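Local atomic coordinates of CmeC (Campylobacter jejuni, PDB entry 4MT4), a protein that probably forms, as a trimer of the outer membrane factor family, the outer-membrane exit channel of a multidrug efflux system. Residues S144-E149 and F450-D455; S137-K142 and S278-T283; K401-Y404 and E408-L411. All blocks are in the same frame, centred on the assembly; numbering follows the deposited sequence.

Overall arrangement
The three contacts sample two levels of one long, mostly helical chain of a trimer. Contacts 1 and 2 are neighbours, their centres 12 Å apart: Y146 of the first packs on E280 of the second, and D147 forms a long, weak ion pair with K281. Their segments alternate along the sequence, and helix 129-195 receives both helix 273-293 and the loop after helix 411-445. Contact 3, whose segments follow 278-283 and precede 450-455, has its centre about 64 Å from that of contact 1 and 71 Å from that of contact 2. Contacts 1 and 2 thus join distant parts of the sequence within the subunit body, while contact 3 closes a hairpin at its far end and reaches a neighbouring subunit.

Contact 1 of 3, residues S144-E149 and F450-D455; sequences SEYDYE and FEQSED
Y146 and F450 meet at about a right angle, and this aromatic pair is the dense part of a contact between helix 129-195 and the loop that leads to helix 456-463. The ring planes stand 82° apart with centroids 5.7 Å from each other. CE1 of Y146 comes in at the rim of the F450 ring, near its plane, 3.5 Å from CZ of F450. Because CG of F450 is anti to its backbone N (chi1 172°), the ring reaches across to the helix, where it also meets E149: CG of E149 lies 3.9 Å from CE1 of F450. P273 and I460 add cover from neighbouring helices.

Toward the outside the packing thins. Q452, partly exposed, sends its aliphatic stem across Y146, CG of Q452 lying 3.3 Å from OH of Y146, and the other side chains of the type I turn from E451 to E454 do not touch this part of the helix. That turn is tied elsewhere, E451 to Q271 and E454 to N459. Between these two segments the contact is therefore van der Waals packing of rings, methylene groups and the Y146 hydroxyl O, with polar ties made to other parts of the chain.

Contact 2 of 3, residues S137-K142 and S278-T283; sequences SKSGFK and SLEKLT
S139 and E280 face each other where two nearly antiparallel helices pack in the helical barrel of the outer membrane factor fold. The axes of the short segments 137-142 and 278-283 approach to 8.0 Å, with their N-to-C directions at 169°. S139, a small residue, lets the backbones come close: its CA is 5.3 Å from the CA of E280, and its CB sits 3.4 Å from the backbone O of E280.

The side chains divide the interface between them. E280 starts out toward the other helix and then bends at its second torsion (chi2 -70°), which lays the carboxylate obliquely across the K142 methylenes. CD of K142 lies 3.8 Å from OE2 of E280, while the extended lysine chain carries its ammonium onward. The two opposite charges remain near, NZ of K142 being 4.8 Å from OE2 of E280; a weak electrostatic attraction is probable, but the charged atoms are not in contact. Y146 and A143, farther along helix 129-195, also pack against E280.

T283 approaches S139 from the next turn of its helix. OG of S139 and OG1 of T283 are 2.7 Å apart, a hydrogen-bonding distance, and OG of S139 is also hydrogen-bonded to the backbone O of R135. A water molecule joins the two helices beside this pair: it lies 2.9 Å from OG of S139 and donates to OE1 of E280 at 3.0 Å.

Contact 3 of 3, residues K401-Y404 and E408-L411; sequences KERY and EMSL
The ring of Y404 meets the chain of 408-411 along one border: the backbone O of M409 lies at its edge, near the ring plane, 3.4 Å from CD1 of Y404. The backbone of L411 approaches the same ring obliquely, and the Y414 ring, one turn into the next helix, stacks with it. With CG of Y404 anti to its backbone N (chi1 170°), the ring runs beside the L411 side chain, both pointing the same way, and CD1 of L411 comes to 3.5 Å from OH of Y404. N190 of helix 129-195 touches both residues.

Elsewhere in the turn, R403 and M409 meet through aliphatic atoms, CB of R403 lying 4.0 Å from CB of M409. Farther out, CD of R403 and CE of M409 are also near, since the methionine bends at its third torsion to bring the methyl over. Y202 of a neighbouring subunit makes a cation-pi contact with R403 and packs on M409, so this pair joins the trimer interface.

The backbone closes the turn: N of E408 donates to O of R403 at 2.7 Å. The bond is short but bent, its N-H...O angle 145°, with the donor off the carbonyl plane. OG of S410 then caps the next helix by bonding N of D413. This is a tight turn of a helical hairpin, with a serine N-cap, joining the paired long helices of an outer membrane factor barrel at their far end.

Contact 1 of 3, residues S144-E149 and F450-D455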
# COMPACT_ATOMS: atom_id res chain seq x y z
N SER B 144 -0.09 19.86 4.74
CA SER B 144 0.48 19.02 5.79
C SER B 144 -0.23 19.25 7.12
O SER B 144 -0.30 18.35 7.95
CB SER B 144 1.98 19.30 5.94
OG SER B 144 2.22 20.61 6.43
N GLU B 145 -0.75 20.46 7.31
CA GLU B 145 -1.50 20.78 8.52
C GLU B 145 -2.85 20.06 8.51
O GLU B 145 -3.28 19.51 9.52
CB GLU B 145 -1.71 22.29 8.64
CG GLU B 145 -0.47 23.06 9.06
CD GLU B 145 -0.76 24.54 9.27
OE1 GLU B 145 -1.38 25.16 8.38
OE2 GLU B 145 -0.36 25.08 10.32
N TYR B 146 -3.51 20.07 7.35
CA TYR B 146 -4.78 19.38 7.18
C TYR B 146 -4.59 17.87 7.24
O TYR B 146 -5.47 17.14 7.70
CB TYR B 146 -5.43 19.79 5.86
CG TYR B 146 -5.87 21.23 5.81
CD1 TYR B 146 -6.36 21.87 6.95
CD2 TYR B 146 -5.80 21.96 4.63
CE1 TYR B 146 -6.76 23.19 6.90
CE2 TYR B 146 -6.19 23.28 4.58
CZ TYR B 146 -6.68 23.89 5.72
OH TYR B 146 -7.08 25.21 5.67
N ASP B 147 -3.43 17.41 6.77
CA ASP B 147 -3.08 16.00 6.84
C ASP B 147 -2.87 15.57 8.29
O ASP B 147 -3.15 14.43 8.65
CB ASP B 147 -1.82 15.70 6.02
CG ASP B 147 -2.11 15.58 4.54
OD1 ASP B 147 -3.28 15.37 4.17
OD2 ASP B 147 -1.15 15.69 3.74
N TYR B 148 -2.38 16.49 9.11
CA TYR B 148 -2.19 16.21 10.53
C TYR B 148 -3.53 16.12 11.25
O TYR B 148 -3.72 15.26 12.11
CB TYR B 148 -1.32 17.28 11.19
CG TYR B 148 -1.22 17.15 12.69
CD1 TYR B 148 -0.40 16.18 13.27
CD2 TYR B 148 -1.94 17.99 13.54
CE1 TYR B 148 -0.31 16.05 14.64
CE2 TYR B 148 -1.85 17.86 14.91
CZ TYR B 148 -1.04 16.90 15.46
OH TYR B 148 -0.94 16.77 16.83
N GLU B 149 -4.44 17.01 10.89
CA GLU B 149 -5.79 17.00 11.45
C GLU B 149 -6.52 15.73 11.05
O GLU B 149 -7.25 15.14 11.84
CB GLU B 149 -6.57 18.23 10.98
CG GLU B 149 -6.00 19.56 11.45
CD GLU B 149 -6.36 19.89 12.89
OE1 GLU B 149 -6.88 19.01 13.60
OE2 GLU B 149 -6.14 21.05 13.30
N PHE B 450 -13.71 19.45 13.00
CA PHE B 450 -12.75 20.30 12.29
C PHE B 450 -13.46 21.41 11.53
O PHE B 450 -14.47 21.18 10.87
CB PHE B 450 -11.90 19.46 11.34
CG PHE B 450 -11.03 20.28 10.42
CD1 PHE B 450 -9.84 20.82 10.88
CD2 PHE B 450 -11.40 20.50 9.11
CE1 PHE B 450 -9.03 21.57 10.05
CE2 PHE B 450 -10.60 21.26 8.26
CZ PHE B 450 -9.41 21.79 8.74
N GLU B 451 -12.92 22.62 11.63
CA GLU B 451 -13.42 23.76 10.87
C GLU B 451 -12.27 24.46 10.16
O GLU B 451 -11.40 25.05 10.80
CB GLU B 451 -14.17 24.73 11.79
CG GLU B 451 -15.41 24.14 12.46
CD GLU B 451 -16.57 23.94 11.50
OE1 GLU B 451 -16.49 24.40 10.34
OE2 GLU B 451 -17.58 23.31 11.91
N GLN B 452 -12.29 24.40 8.83
CA GLN B 452 -11.19 24.91 8.02
C GLN B 452 -10.96 26.41 8.19
O GLN B 452 -9.83 26.89 8.10
CB GLN B 452 -11.45 24.59 6.54
CG GLN B 452 -10.36 25.06 5.59
CD GLN B 452 -10.69 24.78 4.14
OE1 GLN B 452 -11.00 23.65 3.77
NE2 GLN B 452 -10.64 25.81 3.31
N SER B 453 -12.04 27.14 8.46
CA SER B 453 -11.98 28.60 8.55
C SER B 453 -11.17 29.09 9.76
O SER B 453 -10.69 30.23 9.76
CB SER B 453 -13.39 29.17 8.61
OG SER B 453 -14.14 28.58 9.66
N GLU B 454 -11.03 28.24 10.77
CA GLU B 454 -10.33 28.62 12.00
C GLU B 454 -8.82 28.72 11.80
O GLU B 454 -8.29 28.34 10.76
CB GLU B 454 -10.64 27.62 13.11
CG GLU B 454 -12.11 27.56 13.51
CD GLU B 454 -12.36 26.56 14.62
OE1 GLU B 454 -11.38 25.95 15.11
OE2 GLU B 454 -13.53 26.37 15.01
N ASP B 455 -8.14 29.24 12.82
CA ASP B 455 -6.68 29.30 12.81
C ASP B 455 -6.11 27.90 13.02
O ASP B 455 -6.01 27.43 14.16
CB ASP B 455 -6.17 30.26 13.89
CG ASP B 455 -4.71 30.64 13.70
OD1 ASP B 455 -4.00 29.96 12.93
OD2 ASP B 455 -4.27 31.62 14.33

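Contact 2 of 3, residues S137-K142 and S278-T283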
# COMPACT_ATOMS: atom_id res chain seq x y z
N SER B 137 5.05 25.79 -1.90
CA SER B 137 5.47 25.23 -0.63
C SER B 137 4.56 25.68 0.51
O SER B 137 4.38 24.96 1.49
CB SER B 137 6.91 25.60 -0.32
OG SER B 137 7.79 25.01 -1.27
N LYS B 138 4.02 26.89 0.38
CA LYS B 138 3.10 27.41 1.38
C LYS B 138 1.81 26.61 1.37
O LYS B 138 1.20 26.37 2.41
CB LYS B 138 2.81 28.89 1.12
CG LYS B 138 2.29 29.66 2.33
CD LYS B 138 2.28 31.16 2.06
CE LYS B 138 2.03 31.96 3.33
NZ LYS B 138 0.64 31.80 3.85
N SER B 139 1.39 26.20 0.18
CA SER B 139 0.22 25.35 0.02
C SER B 139 0.53 23.92 0.45
O SER B 139 -0.34 23.19 0.92
CB SER B 139 -0.28 25.38 -1.42
OG SER B 139 -0.63 26.69 -1.81
N GLY B 140 1.79 23.52 0.27
CA GLY B 140 2.25 22.22 0.70
C GLY B 140 2.26 22.10 2.21
O GLY B 140 1.95 21.05 2.76
N PHE B 141 2.61 23.20 2.87
CA PHE B 141 2.61 23.25 4.33
C PHE B 141 1.19 23.22 4.88
O PHE B 141 0.91 22.51 5.84
CB PHE B 141 3.34 24.49 4.84
CG PHE B 141 3.12 24.76 6.30
CD1 PHE B 141 3.71 23.96 7.26
CD2 PHE B 141 2.31 25.81 6.72
CE1 PHE B 141 3.51 24.19 8.61
CE2 PHE B 141 2.10 26.05 8.06
CZ PHE B 141 2.70 25.24 9.01
N LYS B 142 0.30 24.00 4.27
CA LYS B 142 -1.10 24.03 4.67
C LYS B 142 -1.75 22.66 4.48
O LYS B 142 -2.62 22.26 5.25
CB LYS B 142 -1.87 25.08 3.87
CG LYS B 142 -1.56 26.52 4.27
CD LYS B 142 -2.50 27.49 3.58
CE LYS B 142 -2.28 28.92 4.06
NZ LYS B 142 -3.24 29.87 3.44
N SER B 278 -6.62 17.98 0.22
CA SER B 278 -6.68 17.70 -1.20
C SER B 278 -6.79 19.00 -2.00
O SER B 278 -6.27 19.10 -3.11
CB SER B 278 -7.85 16.77 -1.52
OG SER B 278 -7.75 16.23 -2.82
N LEU B 279 -7.46 19.98 -1.41
CA LEU B 279 -7.59 21.29 -2.04
C LEU B 279 -6.24 22.00 -2.13
O LEU B 279 -5.85 22.47 -3.20
CB LEU B 279 -8.58 22.16 -1.27
CG LEU B 279 -8.76 23.59 -1.80
CD1 LEU B 279 -9.52 23.57 -3.12
CD2 LEU B 279 -9.45 24.49 -0.78
N GLU B 280 -5.53 22.05 -1.01
CA GLU B 280 -4.25 22.74 -0.94
C GLU B 280 -3.19 22.11 -1.84
O GLU B 280 -2.33 22.80 -2.39
CB GLU B 280 -3.74 22.77 0.50
CG GLU B 280 -4.58 23.62 1.43
CD GLU B 280 -4.47 25.11 1.15
OE1 GLU B 280 -3.55 25.53 0.42
OE2 GLU B 280 -5.31 25.87 1.68
N LYS B 281 -3.26 20.79 -2.00
CA LYS B 281 -2.34 20.09 -2.88
C LYS B 281 -2.63 20.42 -4.34
O LYS B 281 -1.76 20.30 -5.20
CB LYS B 281 -2.41 18.59 -2.64
CG LYS B 281 -1.83 18.17 -1.30
CD LYS B 281 -1.96 16.67 -1.07
CE LYS B 281 -1.44 16.28 0.30
NZ LYS B 281 -1.52 14.81 0.53
N LEU B 282 -3.87 20.83 -4.61
CA LEU B 282 -4.27 21.23 -5.95
C LEU B 282 -3.73 22.62 -6.30
O LEU B 282 -3.22 22.83 -7.40
CB LEU B 282 -5.79 21.20 -6.09
CG LEU B 282 -6.38 21.75 -7.39
CD1 LEU B 282 -5.80 21.03 -8.61
CD2 LEU B 282 -7.89 21.66 -7.37
N THR B 283 -3.84 23.56 -5.36
CA THR B 283 -3.31 24.91 -5.57
C THR B 283 -1.79 24.87 -5.63
O THR B 283 -1.17 25.70 -6.29
CB THR B 283 -3.73 25.88 -4.45
OG1 THR B 283 -2.67 25.97 -3.48
CG2 THR B 283 -5.00 25.42 -3.77
O HOH W 1 -2.84 28.20 -0.75

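Contact 3 of 3, residues K401-Y404 and E408-L411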
# COMPACT_ATOMS: atom_id res chain seq x y z
N LYS B 401 -35.48 -24.94 31.27
CA LYS B 401 -34.71 -25.47 32.39
C LYS B 401 -35.64 -26.09 33.44
O LYS B 401 -35.34 -27.14 34.00
CB LYS B 401 -33.85 -24.38 33.03
CG LYS B 401 -33.13 -24.83 34.29
CD LYS B 401 -32.24 -23.75 34.86
CE LYS B 401 -31.74 -24.12 36.25
NZ LYS B 401 -31.11 -25.47 36.27
N GLU B 402 -36.76 -25.42 33.69
CA GLU B 402 -37.77 -25.91 34.62
C GLU B 402 -38.31 -27.27 34.19
O GLU B 402 -38.51 -28.16 35.01
CB GLU B 402 -38.92 -24.91 34.75
CG GLU B 402 -38.52 -23.57 35.35
CD GLU B 402 -39.62 -22.53 35.25
OE1 GLU B 402 -40.59 -22.76 34.50
OE2 GLU B 402 -39.51 -21.48 35.92
N ARG B 403 -38.54 -27.41 32.88
CA ARG B 403 -39.10 -28.63 32.32
C ARG B 403 -38.08 -29.77 32.31
O ARG B 403 -38.44 -30.93 32.54
CB ARG B 403 -39.61 -28.38 30.91
CG ARG B 403 -40.76 -27.38 30.84
CD ARG B 403 -41.31 -27.25 29.42
NE ARG B 403 -42.50 -26.41 29.38
CZ ARG B 403 -43.20 -26.16 28.28
NH1 ARG B 403 -42.84 -26.69 27.12
NH2 ARG B 403 -44.27 -25.38 28.34
N TYR B 404 -36.82 -29.45 32.04
CA TYR B 404 -35.77 -30.45 32.02
C TYR B 404 -35.52 -31.01 33.42
O TYR B 404 -35.22 -32.19 33.57
CB TYR B 404 -34.47 -29.88 31.45
CG TYR B 404 -33.28 -30.79 31.63
CD1 TYR B 404 -33.06 -31.85 30.76
CD2 TYR B 404 -32.37 -30.59 32.66
CE1 TYR B 404 -31.98 -32.69 30.92
CE2 TYR B 404 -31.29 -31.43 32.83
CZ TYR B 404 -31.09 -32.48 31.96
OH TYR B 404 -30.01 -33.31 32.12
N GLU B 408 -39.45 -33.32 31.90
CA GLU B 408 -40.45 -33.08 30.87
C GLU B 408 -39.84 -32.48 29.60
O GLU B 408 -40.56 -31.95 28.75
CB GLU B 408 -41.56 -32.17 31.41
CG GLU B 408 -42.43 -32.83 32.46
CD GLU B 408 -43.60 -31.97 32.87
OE1 GLU B 408 -43.63 -30.78 32.49
OE2 GLU B 408 -44.50 -32.48 33.58
N MET B 409 -38.53 -32.58 29.48
CA MET B 409 -37.83 -32.16 28.27
C MET B 409 -36.52 -32.92 28.11
O MET B 409 -35.78 -33.09 29.08
CB MET B 409 -37.58 -30.65 28.27
CG MET B 409 -36.82 -30.15 27.05
SD MET B 409 -36.61 -28.36 26.99
CE MET B 409 -38.31 -27.82 26.79
N SER B 410 -36.24 -33.37 26.90
CA SER B 410 -35.00 -34.08 26.60
C SER B 410 -33.79 -33.17 26.82
O SER B 410 -33.90 -31.95 26.71
CB SER B 410 -35.01 -34.61 25.17
OG SER B 410 -35.01 -33.55 24.24
N LEU B 411 -32.65 -33.78 27.12
CA LEU B 411 -31.41 -33.04 27.32
C LEU B 411 -31.03 -32.28 26.06
O LEU B 411 -30.56 -31.14 26.13
CB LEU B 411 -30.28 -33.99 27.72
CG LEU B 411 -28.88 -33.39 27.85
CD1 LEU B 411 -28.82 -32.37 28.98
CD2 LEU B 411 -27.84 -34.48 28.05